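Local atomic coordinates of succinyl-CoA:3-ketoacid coenzyme A transferase subunit B (Helicobacter pylori, PDB entry 3RRL), a protein that is subunit B of an enzyme that transfers coenzyme A from succinyl-CoA to 3-oxo acids, giving a 3-oxoacyl-CoA and succinate. Residues Val39-Asn44 / Ala86-Gly91; Ala10-Glu15 / Ala132-Val137; Asp127-Ala132 / Lys161-Gln166. All coordinates share one frame; numbering follows the deposited sequence.

Interaction 1 (Val39-Asn44 / Ala86-Gly91); sequences VFQSEN and AMIRGG
Gln41 meets Met87 and Ile88 where the end of strand 39-42 faces the last turn of helix 81-89. Gln41 contributes the largest buried area of the contact. Its CG stands anti to the backbone N (chi1 -163°), and the chain then bends at chi2. This brings the amide up to the two helix side chains. NE2 lies 3.8 Å from Ile88 CD1 and 3.9 Å from Met87 SE. Met87 is a selenomethionine. Its selenium also lies 4.0 Å from Gln41 CG, and the two side chains run antiparallel alongside each other. Ile88 crosses the end of Gln41 at a slant, with CD1 near both NE2 and OE1. No hydrogen bond spans these segments, so the contact is van der Waals packing around an amide. The polar ends of that amide have other partners: OE1 accepts from Asn20 ND2, and NE2 makes a weak hydrogen bond to Ser84 OG. Ser84 OG also bonds to Glu43 O, so one serine links the helix to the loop after the strand. Ile88 CD1 also approaches Glu43 CB, at 4.3 Å. Leu128 touches both Ile88 and Glu43. Met87 packs on an aromatic side chain of a neighbouring protein chain as well. Glu43 is the predicted active-site residue. The contact is a strand-to-helix packing of the alpha/beta CoA-transferase fold, set beside the probable catalytic glutamate.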
loop_
_atom_site.group_PDB
_atom_site.type_symbol
_atom_site.label_atom_id
_atom_site.label_comp_id
_atom_site.label_asym_id
_atom_site.label_seq_id
_atom_site.Cartn_x
_atom_site.Cartn_y
_atom_site.Cartn_z
ATOM N N VAL B 39 3.269 -22.731 5.564
ATOM C CA VAL B 39 2.455 -21.917 4.679
ATOM C C VAL B 39 3.270 -21.518 3.463
ATOM O O VAL B 39 4.302 -20.861 3.587
ATOM C CB VAL B 39 1.941 -20.664 5.400
ATOM C CG1 VAL B 39 1.064 -19.847 4.471
ATOM C CG2 VAL B 39 1.178 -21.065 6.657
ATOM N N PHE B 40 2.822 -21.936 2.286
ATOM C CA PHE B 40 3.489 -21.539 1.061
ATOM C C PHE B 40 2.859 -20.285 0.478
ATOM O O PHE B 40 1.637 -20.171 0.393
ATOM C CB PHE B 40 3.488 -22.686 0.050
ATOM C CG PHE B 40 4.287 -23.878 0.498
ATOM C CD1 PHE B 40 5.671 -23.822 0.535
ATOM C CD2 PHE B 40 3.649 -25.051 0.892
ATOM C CE1 PHE B 40 6.417 -24.913 0.956
ATOM C CE2 PHE B 40 4.382 -26.150 1.313
ATOM C CZ PHE B 40 5.772 -26.081 1.344
ATOM N N GLN B 41 3.707 -19.335 0.097
ATOM C CA GLN B 41 3.253 -18.062 -0.437
ATOM C C GLN B 41 3.411 -18.057 -1.949
ATOM O O GLN B 41 4.410 -18.540 -2.471
ATOM C CB GLN B 41 4.068 -16.923 0.176
ATOM C CG GLN B 41 3.442 -15.541 0.030
ATOM C CD GLN B 41 4.032 -14.737 -1.106
ATOM O OE1 GLN B 41 4.684 -15.285 -1.997
ATOM N NE2 GLN B 41 3.801 -13.424 -1.085
ATOM N N SER B 42 2.418 -17.522 -2.651
ATOM C CA SER B 42 2.504 -17.381 -4.098
ATOM C C SER B 42 2.553 -15.891 -4.380
ATOM O O SER B 42 1.727 -15.132 -3.866
ATOM C CB SER B 42 1.292 -18.026 -4.772
ATOM O OG SER B 42 1.511 -18.233 -6.158
ATOM N N GLU B 43 3.532 -15.468 -5.173
ATOM C CA GLU B 43 3.825 -14.041 -5.325
ATOM C C GLU B 43 2.718 -13.284 -6.058
ATOM O O GLU B 43 2.694 -12.051 -6.079
ATOM C CB GLU B 43 5.160 -13.850 -6.044
ATOM C CG GLU B 43 5.151 -14.325 -7.476
ATOM C CD GLU B 43 6.502 -14.848 -7.924
ATOM O OE1 GLU B 43 7.393 -14.994 -7.062
ATOM O OE2 GLU B 43 6.671 -15.113 -9.134
ATOM N N ASN B 44 1.789 -14.037 -6.632
ATOM C CA ASN B 44 0.698 -13.465 -7.402
ATOM C C ASN B 44 -0.479 -13.091 -6.504
ATOM O O ASN B 44 -1.565 -12.756 -6.986
ATOM C CB ASN B 44 0.290 -14.341 -8.590
ATOM C CG ASN B 44 -0.034 -15.762 -8.194
ATOM O OD1 ASN B 44 0.621 -16.352 -7.339
ATOM N ND2 ASN B 44 -1.047 -16.330 -8.834
ATOM N N ALA B 86 5.187 -6.382 -0.723
ATOM C CA ALA B 86 5.442 -5.703 0.544
ATOM C C ALA B 86 5.781 -6.764 1.588
ATOM O O ALA B 86 6.673 -6.592 2.403
ATOM C CB ALA B 86 4.225 -4.892 0.977
HETATM N N MSE B 87 5.050 -7.870 1.546
HETATM C CA MSE B 87 5.263 -8.992 2.449
HETATM C C MSE B 87 6.657 -9.580 2.213
HETATM O O MSE B 87 7.399 -9.892 3.154
HETATM C CB MSE B 87 4.186 -10.039 2.174
HETATM C CG MSE B 87 4.208 -11.259 3.045
HETATM SE SE MSE B 87 2.739 -12.449 2.525
HETATM C CE MSE B 87 1.336 -11.129 2.399
ATOM N N ILE B 88 7.009 -9.725 0.943
ATOM C CA ILE B 88 8.308 -10.270 0.571
ATOM C C ILE B 88 9.447 -9.294 0.865
ATOM O O ILE B 88 10.421 -9.647 1.529
ATOM C CB ILE B 88 8.331 -10.668 -0.909
ATOM C CG1 ILE B 88 7.527 -11.955 -1.103
ATOM C CG2 ILE B 88 9.759 -10.857 -1.390
ATOM C CD1 ILE B 88 7.157 -12.250 -2.541
ATOM N N ARG B 89 9.315 -8.062 0.382
ATOM C CA ARG B 89 10.381 -7.070 0.508
ATOM C C ARG B 89 10.575 -6.680 1.965
ATOM O O ARG B 89 11.681 -6.319 2.380
ATOM C CB ARG B 89 10.051 -5.823 -0.314
ATOM C CG ARG B 89 11.204 -4.831 -0.450
ATOM C CD ARG B 89 10.715 -3.472 -0.947
ATOM N NE ARG B 89 9.982 -3.561 -2.209
ATOM C CZ ARG B 89 8.653 -3.544 -2.320
ATOM N NH1 ARG B 89 8.104 -3.624 -3.526
ATOM N NH2 ARG B 89 7.871 -3.438 -1.240
ATOM N N GLY B 90 9.494 -6.756 2.737
ATOM C CA GLY B 90 9.517 -6.322 4.123
ATOM C C GLY B 90 10.123 -7.331 5.077
ATOM O O GLY B 90 10.180 -7.085 6.282
ATOM N N GLY B 91 10.562 -8.471 4.547
ATOM C CA GLY B 91 11.277 -9.462 5.338
ATOM C C GLY B 91 10.413 -10.449 6.104
ATOM O O GLY B 91 10.868 -11.061 7.078
#

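Interaction 2 (Ala10-Glu15 / Ala132-Val137); sequences AKELKE and AKKVIV
Glu12 carries the contact from the 10-15 side, meeting Lys134 and Ile136 of strand 134-138. Glu12 sits within a type I beta turn from Ala10 to Leu13. The turn is closed by the backbone bond from Leu13 N to Ala10 O, 3.1 Å. CB of Glu12 is set toward the strand, and the chain bends at chi2 (-66°). Its aliphatic part rests on the tip of Ile136, with CB 3.5 Å from CD1 and CG 3.6 Å from the same methyl. Beyond that bend the carboxylate turns to Lys134. NZ of Lys134 donates to Glu12 OE1 at 2.7 Å, forming a salt bridge. The ammonium approaches from above the carboxylate plane, 38° out of it. Lys134 is extended along its whole length and crosses Glu12 at about a right angle. Other bonds complete the group. Glu12 OE2 pairs with Arg8 NH2 and accepts from Gln166 NE2, while Gln166 OE1 accepts from Lys134 NZ. The two positive charges probably keep the carboxylate ionised. Next in sequence, Leu13 packs on Leu95, Val33 and Ile38. In the chain the segment links helix 2-10 to strand 18-21; its Glu12 and Leu13 side chains pack against residues of the large sheet. There strand 134-138 runs parallel between its neighbours, strands 95-98 and 166-168.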
loop_
_atom_site.group_PDB
_atom_site.type_symbol
_atom_site.label_atom_id
_atom_site.label_comp_id
_atom_site.label_asym_id
_atom_site.label_seq_id
_atom_site.Cartn_x
_atom_site.Cartn_y
_atom_site.Cartn_z
ATOM N N ALA B 10 14.465 -30.252 1.245
ATOM C CA ALA B 10 13.264 -30.423 2.063
ATOM C C ALA B 10 13.579 -30.360 3.552
ATOM O O ALA B 10 12.748 -29.947 4.356
ATOM C CB ALA B 10 12.572 -31.732 1.729
ATOM N N LYS B 11 14.787 -30.770 3.912
ATOM C CA LYS B 11 15.203 -30.770 5.304
ATOM C C LYS B 11 15.276 -29.360 5.880
ATOM O O LYS B 11 15.260 -29.179 7.102
ATOM C CB LYS B 11 16.547 -31.483 5.458
ATOM C CG LYS B 11 16.495 -32.969 5.132
ATOM C CD LYS B 11 17.828 -33.647 5.431
ATOM C CE LYS B 11 17.675 -35.158 5.515
ATOM N NZ LYS B 11 17.138 -35.754 4.256
ATOM N N GLU B 12 15.352 -28.366 5.003
ATOM C CA GLU B 12 15.419 -26.969 5.441
ATOM C C GLU B 12 14.050 -26.395 5.833
ATOM O O GLU B 12 13.959 -25.324 6.444
ATOM C CB GLU B 12 16.078 -26.100 4.364
ATOM C CG GLU B 12 17.507 -26.524 4.037
ATOM C CD GLU B 12 18.449 -26.316 5.210
ATOM O OE1 GLU B 12 18.393 -25.223 5.822
ATOM O OE2 GLU B 12 19.237 -27.239 5.527
ATOM N N LEU B 13 12.985 -27.105 5.480
ATOM C CA LEU B 13 11.641 -26.644 5.818
ATOM C C LEU B 13 11.279 -27.041 7.239
ATOM O O LEU B 13 11.376 -28.209 7.614
ATOM C CB LEU B 13 10.611 -27.188 4.831
ATOM C CG LEU B 13 10.834 -26.782 3.377
ATOM C CD1 LEU B 13 9.637 -27.169 2.543
ATOM C CD2 LEU B 13 11.054 -25.300 3.307
ATOM N N LYS B 14 10.873 -26.055 8.027
ATOM C CA LYS B 14 10.573 -26.264 9.441
ATOM C C LYS B 14 9.145 -25.840 9.772
ATOM O O LYS B 14 8.595 -24.933 9.142
ATOM C CB LYS B 14 11.552 -25.472 10.310
ATOM C CG LYS B 14 13.024 -25.766 10.040
ATOM C CD LYS B 14 13.426 -27.112 10.622
ATOM C CE LYS B 14 14.941 -27.259 10.708
ATOM N NZ LYS B 14 15.339 -28.393 11.604
ATOM N N GLU B 15 8.565 -26.489 10.779
ATOM C CA GLU B 15 7.211 -26.193 11.226
ATOM C C GLU B 15 7.028 -24.710 11.512
ATOM O O GLU B 15 7.840 -24.103 12.211
ATOM C CB GLU B 15 6.893 -26.988 12.494
ATOM C CG GLU B 15 6.610 -28.464 12.260
ATOM C CD GLU B 15 5.149 -28.742 11.976
ATOM O OE1 GLU B 15 4.315 -27.831 12.172
ATOM O OE2 GLU B 15 4.832 -29.876 11.559
ATOM N N ALA B 132 13.670 -12.389 1.699
ATOM C CA ALA B 132 13.534 -13.621 2.480
ATOM C C ALA B 132 14.536 -13.654 3.637
ATOM O O ALA B 132 15.686 -13.276 3.462
ATOM C CB ALA B 132 13.718 -14.829 1.577
ATOM N N LYS B 133 14.105 -14.085 4.822
ATOM C CA LYS B 133 15.032 -14.175 5.960
ATOM C C LYS B 133 16.187 -15.131 5.648
ATOM O O LYS B 133 17.331 -14.902 6.052
ATOM C CB LYS B 133 14.313 -14.615 7.239
ATOM C CG LYS B 133 13.286 -13.609 7.752
ATOM C CD LYS B 133 12.552 -14.146 8.975
ATOM C CE LYS B 133 11.157 -13.547 9.089
ATOM N NZ LYS B 133 10.323 -14.265 10.108
ATOM N N LYS B 134 15.882 -16.209 4.934
ATOM C CA LYS B 134 16.925 -17.093 4.440
ATOM C C LYS B 134 16.711 -17.401 2.964
ATOM O O LYS B 134 15.600 -17.709 2.534
ATOM C CB LYS B 134 16.984 -18.390 5.244
ATOM C CG LYS B 134 18.157 -19.255 4.853
ATOM C CD LYS B 134 18.211 -20.544 5.646
ATOM C CE LYS B 134 19.431 -21.366 5.240
ATOM N NZ LYS B 134 19.402 -22.738 5.817
ATOM N N VAL B 135 17.787 -17.300 2.194
ATOM C CA VAL B 135 17.746 -17.578 0.772
ATOM C C VAL B 135 18.551 -18.831 0.480
ATOM O O VAL B 135 19.755 -18.863 0.710
ATOM C CB VAL B 135 18.318 -16.411 -0.040
ATOM C CG1 VAL B 135 18.450 -16.799 -1.499
ATOM C CG2 VAL B 135 17.438 -15.167 0.117
ATOM N N ILE B 136 17.872 -19.865 -0.006
ATOM C CA ILE B 136 18.523 -21.104 -0.407
ATOM C C ILE B 136 18.448 -21.293 -1.924
ATOM O O ILE B 136 17.370 -21.228 -2.508
ATOM C CB ILE B 136 17.853 -22.322 0.249
ATOM C CG1 ILE B 136 17.818 -22.163 1.768
ATOM C CG2 ILE B 136 18.572 -23.611 -0.143
ATOM C CD1 ILE B 136 17.047 -23.272 2.468
ATOM N N VAL B 137 19.594 -21.527 -2.558
ATOM C CA VAL B 137 19.621 -21.873 -3.972
ATOM C C VAL B 137 19.870 -23.372 -4.114
ATOM O O VAL B 137 20.767 -23.925 -3.473
ATOM C CB VAL B 137 20.722 -21.112 -4.733
ATOM C CG1 VAL B 137 20.862 -21.660 -6.154
ATOM C CG2 VAL B 137 20.426 -19.628 -4.764
#

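Interaction 3 (Asp127-Ala132 / Lys161-Gln166); sequences DLVHGA and KGVVHQ
The His130 ring has Val163 CG1 over one face. The methyl sits 4.2 Å from the ring centroid and 18° off the ring normal, a CH-pi contact displaced toward the rim. Its nearest ring atom is NE2, at 4.0 Å. At the ring edge, ND1 is hydrogen-bonded to Met126 O, one turn back in the helix. This bond restrains the rotation of the ring. The setting is the Rossmann-like alpha/beta core of the CoA-transferase family. Helix 125-131 leads into strand 134-138, and the loop 161-165 passes beside the helix on its way to strand 166-168, the parallel neighbour of 134-138 in the sheet. Val163 is the loop residue that packs against the helix, and it is buried. Its two methyls divide the work. CG1, anti to the carbonyl carbon (chi1 -65°), lies over the histidine. CG2 lies between the backbone N and the carbonyl carbon and presses on Val129, 3.7 Å from its CB. Val163 CB also rests against the helix backbone, 3.7 Å from Val129 O. Val129 in turn touches Leu98 of strand 95-98, so the apolar contact continues down to the sheet. Before Val163, Gly162 N bonds to Asp108 OD1. After it, His165 ND1 takes a hydrogen bond from Val135 N near the start of strand 134-138. Helix and loop are also joined through one water. It accepts from Lys161 N at 2.7 Å and is hydrogen-bonded to His130 NE2 at 3.2 Å.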
loop_
_atom_site.group_PDB
_atom_site.type_symbol
_atom_site.label_atom_id
_atom_site.label_comp_id
_atom_site.label_asym_id
_atom_site.label_seq_id
_atom_site.Cartn_x
_atom_site.Cartn_y
_atom_site.Cartn_z
ATOM N N ASP B 127 13.247 -9.608 -6.006
ATOM C CA ASP B 127 12.633 -9.210 -4.744
ATOM C C ASP B 127 12.879 -10.256 -3.657
ATOM O O ASP B 127 13.239 -9.920 -2.519
ATOM C CB ASP B 127 11.129 -8.994 -4.918
ATOM C CG ASP B 127 10.803 -7.801 -5.795
ATOM O OD1 ASP B 127 10.792 -6.666 -5.259
ATOM O OD2 ASP B 127 10.554 -8.000 -7.012
ATOM N N LEU B 128 12.687 -11.522 -4.017
ATOM C CA LEU B 128 12.815 -12.619 -3.066
ATOM C C LEU B 128 14.224 -12.777 -2.458
ATOM O O LEU B 128 14.343 -12.989 -1.251
ATOM C CB LEU B 128 12.321 -13.927 -3.692
ATOM C CG LEU B 128 10.793 -14.079 -3.713
ATOM C CD1 LEU B 128 10.339 -14.858 -4.933
ATOM C CD2 LEU B 128 10.260 -14.723 -2.431
ATOM N N VAL B 129 15.274 -12.655 -3.277
ATOM C CA VAL B 129 16.658 -12.803 -2.793
ATOM C C VAL B 129 17.061 -11.793 -1.717
ATOM O O VAL B 129 17.890 -12.098 -0.859
ATOM C CB VAL B 129 17.733 -12.751 -3.934
ATOM C CG1 VAL B 129 17.621 -13.949 -4.856
ATOM C CG2 VAL B 129 17.663 -11.439 -4.716
ATOM N N HIS B 130 16.515 -10.582 -1.786
ATOM C CA HIS B 130 16.746 -9.592 -0.733
ATOM C C HIS B 130 15.837 -9.726 0.493
ATOM O O HIS B 130 16.295 -9.586 1.629
ATOM C CB HIS B 130 16.683 -8.175 -1.293
ATOM C CG HIS B 130 17.832 -7.837 -2.187
ATOM N ND1 HIS B 130 17.762 -7.941 -3.558
ATOM C CD2 HIS B 130 19.087 -7.418 -1.905
ATOM C CE1 HIS B 130 18.921 -7.591 -4.086
ATOM N NE2 HIS B 130 19.744 -7.270 -3.103
ATOM N N GLY B 131 14.554 -9.989 0.263
ATOM C CA GLY B 131 13.566 -9.979 1.336
ATOM C C GLY B 131 13.527 -11.189 2.260
ATOM O O GLY B 131 13.360 -11.038 3.471
ATOM N N ALA B 132 13.670 -12.389 1.699
ATOM C CA ALA B 132 13.534 -13.621 2.480
ATOM C C ALA B 132 14.536 -13.654 3.637
ATOM O O ALA B 132 15.686 -13.276 3.462
ATOM C CB ALA B 132 13.718 -14.829 1.577
ATOM N N LYS B 161 23.512 -9.714 -5.665
ATOM C CA LYS B 161 24.897 -9.764 -5.211
ATOM C C LYS B 161 24.953 -10.113 -3.722
ATOM O O LYS B 161 24.315 -9.452 -2.902
ATOM C CB LYS B 161 25.559 -8.410 -5.481
ATOM C CG LYS B 161 27.069 -8.392 -5.388
ATOM C CD LYS B 161 27.632 -7.134 -6.046
ATOM C CE LYS B 161 29.069 -6.856 -5.594
ATOM N NZ LYS B 161 29.958 -8.059 -5.662
ATOM N N GLY B 162 25.691 -11.166 -3.382
ATOM C CA GLY B 162 25.854 -11.594 -1.997
ATOM C C GLY B 162 24.532 -11.887 -1.304
ATOM O O GLY B 162 24.326 -11.527 -0.142
ATOM N N VAL B 163 23.596 -12.471 -2.043
ATOM C CA VAL B 163 22.289 -12.799 -1.477
ATOM C C VAL B 163 22.104 -14.248 -1.009
ATOM O O VAL B 163 21.150 -14.554 -0.296
ATOM C CB VAL B 163 21.177 -12.461 -2.481
ATOM C CG1 VAL B 163 21.136 -10.958 -2.722
ATOM C CG2 VAL B 163 21.392 -13.230 -3.791
ATOM N N VAL B 164 23.010 -15.140 -1.383
ATOM C CA VAL B 164 22.759 -16.563 -1.159
ATOM C C VAL B 164 23.264 -16.984 0.207
ATOM O O VAL B 164 24.434 -16.806 0.502
ATOM C CB VAL B 164 23.422 -17.441 -2.248
ATOM C CG1 VAL B 164 23.200 -18.923 -1.957
ATOM C CG2 VAL B 164 22.876 -17.077 -3.623
ATOM N N HIS B 165 22.370 -17.493 1.050
ATOM C CA HIS B 165 22.752 -17.987 2.371
ATOM C C HIS B 165 23.279 -19.415 2.323
ATOM O O HIS B 165 24.264 -19.751 2.985
ATOM C CB HIS B 165 21.583 -17.886 3.359
ATOM C CG HIS B 165 21.242 -16.481 3.743
ATOM N ND1 HIS B 165 20.246 -15.761 3.119
ATOM C CD2 HIS B 165 21.777 -15.655 4.670
ATOM C CE1 HIS B 165 20.176 -14.556 3.654
ATOM N NE2 HIS B 165 21.094 -14.465 4.598
ATOM N N GLN B 166 22.616 -20.253 1.534
ATOM C CA GLN B 166 22.954 -21.667 1.483
ATOM C C GLN B 166 22.773 -22.191 0.063
ATOM O O GLN B 166 21.822 -21.824 -0.632
ATOM C CB GLN B 166 22.077 -22.438 2.466
ATOM C CG GLN B 166 22.181 -23.957 2.382
ATOM C CD GLN B 166 21.143 -24.642 3.266
ATOM O OE1 GLN B 166 19.993 -24.209 3.339
ATOM N NE2 GLN B 166 21.548 -25.694 3.953
HETATM O O HOH W 1 22.340 -7.443 -4.934
#

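In the fold
From the N terminus, interaction 2 opens first, after helix 2-10, and closes its long loop only at strand 134-138. Interaction 1 is nested inside that loop and joins strand 39-42 to helix 81-89. Interaction 3 opens at 127-132, before interaction 2 has closed, and ends at 161-166, so the two cross. They share Ala132, where helix 125-131 gives way to strand 134-138. Gln166 joins interactions 2 and 3 through Lys134. Leu128 joins interactions 1 and 3. Phe40 and Leu13 connect interactions 1 and 2. Together the contacts tie helices and loops to the large mixed sheet.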